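Local atomic coordinates of TarM (PDB entry 4X7R), a protein that belongs to the group 1 glycosyltransferases of the GT-B clan and has uridine-5'-diphosphate bound in a pocket of the model. Residues R471-I474 against I475-S479; E485-L488 against N489-S493; I446-M449 against A450-L454. The protein carries 1 engineered substitution. All blocks are in the same frame, centred on the assembly; numbering follows the deposited sequence.

Contact 1. Residues R471-I474 against I475-S479; sequences RENI and IEKYS
Ile475, near the C-terminal end of helix 460-477, reaches back to Arg471. Its N-H is bonded to Arg471 O, while its CD1 lies against Arg471 CG at 3.7 Å. Beyond that apolar stem the arginine chain bends at chi3, which keeps the guanidinium obliquely beside Ile475 CD1, while NE and NH2 are bonded to the carbonyl oxygens of Ile414 and His309. Glu476 takes part mainly through its backbone, its N giving a hydrogen bond of 3.1 Å to Glu472 O. Lys477 grips Asn473 twice. Its N binds Asn473 O at 3.1 Å, and its ammonium NZ meets Asn473 OD1 at 2.8 Å, coming in within the plane of the amide. The lysine chain is straight until its last bond, where chi4 of 65° folds NZ back toward the amide. The other end of that amide, ND2, gives a weak bond to Phe431 O. Tyr478 is the first residue to leave helical geometry, yet its N still binds Ile474 O at 2.9 Å, with a bend to 139° at the hydrogen. Ile474 O also lies at the edge of the tyrosine ring, 3.5 Å from Tyr478 CD2, and Ile474 CD1 stands 4.1 Å from Tyr478 CE2. Ile474 also packs on Ile410, Met413 and Ile414 of helix 407-414. The buried Asn473 amide thus has its oxygen held by a charged donor and its nitrogen by a carbonyl, which probably fixes its flip, although the ND2 bond is weak, and the helix end gains a side-chain tie beside its backbone bonds.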
loop_
_atom_site.group_PDB
_atom_site.type_symbol
_atom_site.label_atom_id
_atom_site.label_comp_id
_atom_site.label_asym_id
_atom_site.label_seq_id
_atom_site.Cartn_x
_atom_site.Cartn_y
_atom_site.Cartn_z
ATOM N N ARG A 471 -23.138 7.472 -11.578
ATOM C CA ARG A 471 -22.049 8.241 -12.232
ATOM C C ARG A 471 -22.338 9.743 -12.113
ATOM O O ARG A 471 -21.456 10.511 -11.732
ATOM C CB ARG A 471 -21.848 7.791 -13.698
ATOM C CG ARG A 471 -21.328 8.877 -14.642
ATOM C CD ARG A 471 -21.066 8.390 -16.056
ATOM N NE ARG A 471 -19.749 7.779 -16.102
ATOM C CZ ARG A 471 -18.658 8.367 -16.572
ATOM N NH1 ARG A 471 -18.733 9.557 -17.158
ATOM N NH2 ARG A 471 -17.487 7.753 -16.497
ATOM N N GLU A 472 -23.596 10.128 -12.383
ATOM C CA GLU A 472 -24.122 11.480 -12.272
ATOM C C GLU A 472 -23.890 12.046 -10.863
ATOM O O GLU A 472 -23.475 13.197 -10.737
ATOM C CB GLU A 472 -25.621 11.438 -12.540
ATOM C CG GLU A 472 -26.097 12.357 -13.638
ATOM C CD GLU A 472 -27.546 12.122 -14.021
ATOM O OE1 GLU A 472 -28.441 12.293 -13.158
ATOM O OE2 GLU A 472 -27.786 11.762 -15.195
ATOM N N ASN A 473 -24.154 11.230 -9.806
ATOM C CA ASN A 473 -23.973 11.629 -8.408
ATOM C C ASN A 473 -22.513 11.843 -8.068
ATOM O O ASN A 473 -22.205 12.774 -7.332
ATOM C CB ASN A 473 -24.604 10.617 -7.437
ATOM C CG ASN A 473 -24.840 11.203 -6.054
ATOM O OD1 ASN A 473 -25.347 12.317 -5.892
ATOM N ND2 ASN A 473 -24.490 10.478 -5.022
ATOM N N ILE A 474 -21.605 11.010 -8.618
ATOM C CA ILE A 474 -20.157 11.150 -8.368
ATOM C C ILE A 474 -19.623 12.419 -9.024
ATOM O O ILE A 474 -18.906 13.196 -8.385
ATOM C CB ILE A 474 -19.319 9.873 -8.732
ATOM C CG1 ILE A 474 -19.822 8.599 -7.983
ATOM C CG2 ILE A 474 -17.811 10.093 -8.528
ATOM C CD1 ILE A 474 -19.983 8.694 -6.436
ATOM N N ILE A 475 -19.990 12.635 -10.303
ATOM C CA ILE A 475 -19.578 13.811 -11.081
ATOM C C ILE A 475 -20.000 15.072 -10.319
ATOM O O ILE A 475 -19.172 15.932 -10.061
ATOM C CB ILE A 475 -20.153 13.745 -12.530
ATOM C CG1 ILE A 475 -19.376 12.705 -13.363
ATOM C CG2 ILE A 475 -20.148 15.122 -13.213
ATOM C CD1 ILE A 475 -20.034 12.327 -14.706
ATOM N N GLU A 476 -21.252 15.121 -9.881
ATOM C CA GLU A 476 -21.765 16.273 -9.175
ATOM C C GLU A 476 -21.115 16.578 -7.823
ATOM O O GLU A 476 -20.811 17.739 -7.544
ATOM C CB GLU A 476 -23.265 16.151 -9.027
ATOM C CG GLU A 476 -23.884 17.426 -8.536
ATOM C CD GLU A 476 -25.360 17.290 -8.224
ATOM O OE1 GLU A 476 -26.047 16.497 -8.911
ATOM O OE2 GLU A 476 -25.827 17.986 -7.291
ATOM N N LYS A 477 -20.892 15.559 -6.999
ATOM C CA LYS A 477 -20.416 15.789 -5.653
ATOM C C LYS A 477 -18.922 15.702 -5.403
ATOM O O LYS A 477 -18.480 16.108 -4.323
ATOM C CB LYS A 477 -21.230 14.935 -4.664
ATOM C CG LYS A 477 -22.739 15.263 -4.707
ATOM C CD LYS A 477 -23.528 14.388 -3.737
ATOM C CE LYS A 477 -24.936 14.881 -3.476
ATOM N NZ LYS A 477 -25.779 14.833 -4.697
ATOM N N TYR A 478 -18.132 15.211 -6.383
ATOM C CA TYR A 478 -16.691 15.058 -6.206
ATOM C C TYR A 478 -15.857 15.758 -7.295
ATOM O O TYR A 478 -14.891 15.184 -7.826
ATOM C CB TYR A 478 -16.339 13.564 -6.095
ATOM C CG TYR A 478 -17.008 12.896 -4.929
ATOM C CD1 TYR A 478 -16.457 12.967 -3.655
ATOM C CD2 TYR A 478 -18.270 12.319 -5.062
ATOM C CE1 TYR A 478 -17.117 12.438 -2.548
ATOM C CE2 TYR A 478 -18.920 11.748 -3.966
ATOM C CZ TYR A 478 -18.319 11.780 -2.721
ATOM O OH TYR A 478 -18.965 11.258 -1.638
ATOM N N SER A 479 -16.205 17.016 -7.608
ATOM C CA SER A 479 -15.470 17.749 -8.642
ATOM C C SER A 479 -14.010 17.956 -8.237
ATOM O O SER A 479 -13.721 18.243 -7.081
ATOM C CB SER A 479 -16.150 19.075 -8.968
ATOM O OG SER A 479 -15.854 20.062 -7.998
#

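Contact 2. Residues E485-L488 against N489-S493; sequences EKWL and NLFNS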
loop_
_atom_site.group_PDB
_atom_site.type_symbol
_atom_site.label_atom_id
_atom_site.label_comp_id
_atom_site.label_asym_id
_atom_site.label_seq_id
_atom_site.Cartn_x
_atom_site.Cartn_y
_atom_site.Cartn_z
ATOM N N GLU A 485 -9.406 23.176 -4.718
ATOM C CA GLU A 485 -9.591 24.443 -3.992
ATOM C C GLU A 485 -9.551 24.252 -2.473
ATOM O O GLU A 485 -9.057 25.131 -1.786
ATOM C CB GLU A 485 -10.883 25.127 -4.408
ATOM C CG GLU A 485 -10.804 25.749 -5.795
ATOM C CD GLU A 485 -12.177 25.916 -6.433
ATOM O OE1 GLU A 485 -13.182 25.987 -5.688
ATOM O OE2 GLU A 485 -12.253 25.941 -7.683
ATOM N N LYS A 486 -10.040 23.096 -1.955
ATOM C CA LYS A 486 -9.970 22.763 -0.537
ATOM C C LYS A 486 -8.537 22.641 -0.057
ATOM O O LYS A 486 -8.224 23.154 1.019
ATOM C CB LYS A 486 -10.771 21.493 -0.197
ATOM C CG LYS A 486 -12.265 21.821 -0.066
ATOM C CD LYS A 486 -13.099 20.548 -0.106
ATOM C CE LYS A 486 -14.577 20.906 -0.083
ATOM N NZ LYS A 486 -15.372 19.764 0.414
ATOM N N TRP A 487 -7.672 21.980 -0.846
ATOM C CA TRP A 487 -6.251 21.834 -0.546
ATOM C C TRP A 487 -5.555 23.186 -0.616
ATOM O O TRP A 487 -4.766 23.495 0.277
ATOM C CB TRP A 487 -5.566 20.863 -1.543
ATOM C CG TRP A 487 -5.751 19.405 -1.207
ATOM C CD1 TRP A 487 -6.462 18.480 -1.919
ATOM C CD2 TRP A 487 -5.162 18.697 -0.095
ATOM N NE1 TRP A 487 -6.366 17.244 -1.314
ATOM C CE2 TRP A 487 -5.568 17.349 -0.195
ATOM C CE3 TRP A 487 -4.351 19.081 0.983
ATOM C CZ2 TRP A 487 -5.130 16.368 0.711
ATOM C CZ3 TRP A 487 -3.934 18.117 1.891
ATOM C CH2 TRP A 487 -4.320 16.779 1.751
ATOM N N LEU A 488 -5.811 23.967 -1.687
ATOM C CA LEU A 488 -5.227 25.310 -1.917
ATOM C C LEU A 488 -5.595 26.307 -0.802
ATOM O O LEU A 488 -4.753 27.098 -0.392
ATOM C CB LEU A 488 -5.582 25.861 -3.325
ATOM C CG LEU A 488 -4.869 25.168 -4.500
ATOM C CD1 LEU A 488 -5.213 25.833 -5.832
ATOM C CD2 LEU A 488 -3.344 25.237 -4.354
ATOM N N ASN A 489 -6.818 26.211 -0.278
ATOM C CA ASN A 489 -7.305 27.006 0.850
ATOM C C ASN A 489 -6.376 26.831 2.090
ATOM O O ASN A 489 -6.035 27.820 2.735
ATOM C CB ASN A 489 -8.739 26.588 1.188
ATOM C CG ASN A 489 -9.354 27.375 2.317
ATOM O OD1 ASN A 489 -9.358 28.606 2.316
ATOM N ND2 ASN A 489 -9.837 26.672 3.322
ATOM N N LEU A 490 -5.938 25.589 2.374
ATOM C CA LEU A 490 -5.001 25.256 3.466
ATOM C C LEU A 490 -3.581 25.719 3.165
ATOM O O LEU A 490 -2.952 26.343 4.023
ATOM C CB LEU A 490 -4.990 23.741 3.764
ATOM C CG LEU A 490 -6.285 23.141 4.265
ATOM C CD1 LEU A 490 -6.143 21.633 4.470
ATOM C CD2 LEU A 490 -6.773 23.839 5.564
ATOM N N PHE A 491 -3.061 25.408 1.959
ATOM C CA PHE A 491 -1.704 25.781 1.564
ATOM C C PHE A 491 -1.477 27.297 1.532
ATOM O O PHE A 491 -0.338 27.732 1.686
ATOM C CB PHE A 491 -1.333 25.197 0.179
ATOM C CG PHE A 491 -1.466 23.706 -0.062
ATOM C CD1 PHE A 491 -1.443 22.806 0.998
ATOM C CD2 PHE A 491 -1.589 23.204 -1.356
ATOM C CE1 PHE A 491 -1.535 21.430 0.765
ATOM C CE2 PHE A 491 -1.677 21.825 -1.583
ATOM C CZ PHE A 491 -1.610 20.950 -0.527
ATOM N N ASN A 492 -2.545 28.086 1.347
ATOM C CA ASN A 492 -2.496 29.565 1.233
ATOM C C ASN A 492 -2.863 30.372 2.496
ATOM O O ASN A 492 -2.624 31.585 2.517
ATOM C CB ASN A 492 -3.313 30.044 0.011
ATOM C CG ASN A 492 -2.710 29.632 -1.313
ATOM O OD1 ASN A 492 -1.494 29.586 -1.492
ATOM N ND2 ASN A 492 -3.544 29.323 -2.278
ATOM N N SER A 493 -3.413 29.713 3.546
ATOM C CA SER A 493 -3.798 30.379 4.800
ATOM C C SER A 493 -2.594 30.904 5.588
ATOM O O SER A 493 -2.734 31.872 6.335
ATOM C CB SER A 493 -4.629 29.450 5.676
ATOM O OG SER A 493 -3.836 28.377 6.141
HETATM O O HOH W 1 -9.975 23.454 3.264
#
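Trp487 and Phe491, one helical turn apart, bring their rings together on the buried side of helix 480-492. Phe491 CZ touches Trp487 CE3 at 3.6 Å, and the two ring planes are inclined by 32°, an oblique pairing. From the same side of the phenyl plane, Leu488 CD2 approaches obliquely to 4.0 Å from Phe491 CD2, so one aromatic ring is shared by two consecutive residues of the preceding turn. Trp487 also makes a T-shaped pair with Phe29, and it packs, with Leu490 and Phe491, on strands 221-225, 243-247 and 278-281.

The backbone bonds form a second group. Asn489 N donates to Glu485 O at 2.9 Å and Asn492 N to Leu488 O at 3.0 Å. Trp487 O accepts twice: Phe491 N reaches it at 3.1 Å, and Leu490 N adds a weak bond. Trp487 O also sits over one face of the Phe491 ring, displaced toward the rim and 3.3 Å from Phe491 CG, a position reached because chi1 of -54° folds the ring back along the helix.

Polar side chains and solvent make up the third group. A water donates to Lys486 O and accepts from Asn489 ND2 at 3.2 Å, bridging the turn on the exposed side, while Asn492 OD1 is bonded to Lys2 NZ. The chemistry is thus that of an amphipathic helix: aromatic and aliphatic carbon meets the sheet, and amides, water and a lysine from the N-terminal end of the chain serve the polar side.

Contact 3. Residues I446-M449 against A450-L454; sequences INDM and ADKIL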
loop_
_atom_site.group_PDB
_atom_site.type_symbol
_atom_site.label_atom_id
_atom_site.label_comp_id
_atom_site.label_asym_id
_atom_site.label_seq_id
_atom_site.Cartn_x
_atom_site.Cartn_y
_atom_site.Cartn_z
ATOM N N ILE A 446 -27.212 -9.902 6.044
ATOM C CA ILE A 446 -26.879 -10.707 4.862
ATOM C C ILE A 446 -28.096 -11.099 4.010
ATOM O O ILE A 446 -27.964 -11.202 2.793
ATOM C CB ILE A 446 -25.921 -11.897 5.180
ATOM C CG1 ILE A 446 -26.571 -12.952 6.119
ATOM C CG2 ILE A 446 -24.581 -11.380 5.733
ATOM C CD1 ILE A 446 -25.885 -14.336 6.137
ATOM N N ASN A 447 -29.278 -11.279 4.642
ATOM C CA ASN A 447 -30.524 -11.635 3.960
ATOM C C ASN A 447 -31.069 -10.486 3.117
ATOM O O ASN A 447 -31.457 -10.710 1.968
ATOM C CB ASN A 447 -31.588 -12.122 4.950
ATOM C CG ASN A 447 -31.208 -13.354 5.732
ATOM O OD1 ASN A 447 -30.439 -14.214 5.279
ATOM N ND2 ASN A 447 -31.772 -13.474 6.926
ATOM N N ASP A 448 -31.110 -9.263 3.683
ATOM C CA ASP A 448 -31.566 -8.084 2.942
ATOM C C ASP A 448 -30.577 -7.733 1.827
ATOM O O ASP A 448 -31.005 -7.275 0.773
ATOM C CB ASP A 448 -31.821 -6.876 3.857
ATOM C CG ASP A 448 -32.476 -5.700 3.139
ATOM O OD1 ASP A 448 -33.541 -5.905 2.507
ATOM O OD2 ASP A 448 -31.911 -4.583 3.187
ATOM N N MET A 449 -29.275 -7.997 2.029
ATOM C CA MET A 449 -28.285 -7.739 0.986
ATOM C C MET A 449 -28.434 -8.734 -0.167
ATOM O O MET A 449 -28.351 -8.329 -1.331
ATOM C CB MET A 449 -26.865 -7.749 1.531
ATOM C CG MET A 449 -25.906 -7.094 0.595
ATOM S SD MET A 449 -24.226 -7.038 1.218
ATOM C CE MET A 449 -23.655 -8.357 0.497
ATOM N N ALA A 450 -28.671 -10.029 0.159
ATOM C CA ALA A 450 -28.907 -11.087 -0.827
ATOM C C ALA A 450 -30.173 -10.758 -1.643
ATOM O O ALA A 450 -30.159 -10.904 -2.866
ATOM C CB ALA A 450 -29.057 -12.433 -0.133
ATOM N N ASP A 451 -31.225 -10.239 -0.969
ATOM C CA ASP A 451 -32.491 -9.824 -1.582
ATOM C C ASP A 451 -32.303 -8.687 -2.587
ATOM O O ASP A 451 -32.877 -8.741 -3.675
ATOM C CB ASP A 451 -33.517 -9.403 -0.507
ATOM C CG ASP A 451 -34.206 -10.545 0.229
ATOM O OD1 ASP A 451 -34.173 -11.696 -0.281
ATOM O OD2 ASP A 451 -34.807 -10.283 1.298
ATOM N N LYS A 452 -31.492 -7.670 -2.229
ATOM C CA LYS A 452 -31.244 -6.509 -3.092
ATOM C C LYS A 452 -30.388 -6.841 -4.301
ATOM O O LYS A 452 -30.629 -6.291 -5.376
ATOM C CB LYS A 452 -30.714 -5.294 -2.306
ATOM C CG LYS A 452 -31.693 -4.797 -1.229
ATOM C CD LYS A 452 -32.959 -4.132 -1.757
ATOM C CE LYS A 452 -34.014 -3.976 -0.683
ATOM N NZ LYS A 452 -33.632 -2.978 0.351
ATOM N N ILE A 453 -29.429 -7.772 -4.143
ATOM C CA ILE A 453 -28.579 -8.253 -5.232
ATOM C C ILE A 453 -29.486 -8.973 -6.242
ATOM O O ILE A 453 -29.404 -8.679 -7.437
ATOM C CB ILE A 453 -27.417 -9.142 -4.700
ATOM C CG1 ILE A 453 -26.321 -8.267 -4.045
ATOM C CG2 ILE A 453 -26.823 -10.042 -5.812
ATOM C CD1 ILE A 453 -25.461 -8.985 -3.007
ATOM N N LEU A 454 -30.397 -9.851 -5.739
ATOM C CA LEU A 454 -31.344 -10.616 -6.548
ATOM C C LEU A 454 -32.288 -9.722 -7.347
ATOM O O LEU A 454 -32.437 -9.946 -8.544
ATOM C CB LEU A 454 -32.112 -11.637 -5.700
ATOM C CG LEU A 454 -31.335 -12.887 -5.309
ATOM C CD1 LEU A 454 -31.918 -13.518 -4.067
ATOM C CD2 LEU A 454 -31.274 -13.882 -6.449
#
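Asp448 and Lys452 meet through a carboxylate and an ammonium group, and two carboxylates, those of Asp448 and Asp451, take part in the contact. Lys452 NZ stands in front of the two Asp448 oxygens, a little off the carboxylate plane and not over a face, at 3.6 Å from Asp448 OD1 and 3.7 Å from Asp448 OD2, which makes a long salt bridge rather than a tight one. The aspartate swings forward along the helix because its CG is trans to the backbone nitrogen (chi1 -172°), and the lysine, bent at chi2 and chi4, curls back to meet it. The Asp451 carboxylate has the carbonyl oxygen of Asn447 over one face, with Asn447 O 3.3 Å from Asp451 CG. Both groups are acceptors, so this approach probably gains little by itself and follows from the bond that Asp451 N makes to Asn447 O, at 3.0 Å. Similar backbone bonds run from Ala450 N to Ile446 O, from Lys452 N to Asp448 O and from Ile453 N to Met449 O.

On the buried side, Met449 bends at chi3 (96°) and its terminal CE rests 4.0 Å from Ile453 CD1. Ile453 CD1 also lies 3.4 Å from Met449 O. At the start of the helix Asn445 OD1 accepts a bond from Asp448 N. Helix 446-457 flanks the parallel sheet of the C-terminal Rossmann-like domain. Met449 and Ile453 face strands 395-398 and 419-422 of that sheet, the stem of Lys452 lies on strand 438-441, and Ile446, Met449 and Ala450 also pack against helix 333-346.

From the N terminus the contacts come in the order 3, 1, 2, strictly in series. Each lies within one stretch of helix or at its end, so none closes a long loop, and none nests within or crosses another. Contact 3 lies within helix 446-457, whose buried side packs on the sheet of the C-terminal domain. Contact 1, its centre about 26 Å from that of contact 3, ends the next helix, 460-477, against helices 407-414 and 428-431. The chain then turns at Ser479 into helix 480-492, whose contact 2 rests on the N-terminal parallel sheet. The last helix thereby returns from one domain to the other, as in GT-B proteins generally; contacts 2 and 3 have centres about 43 Å apart.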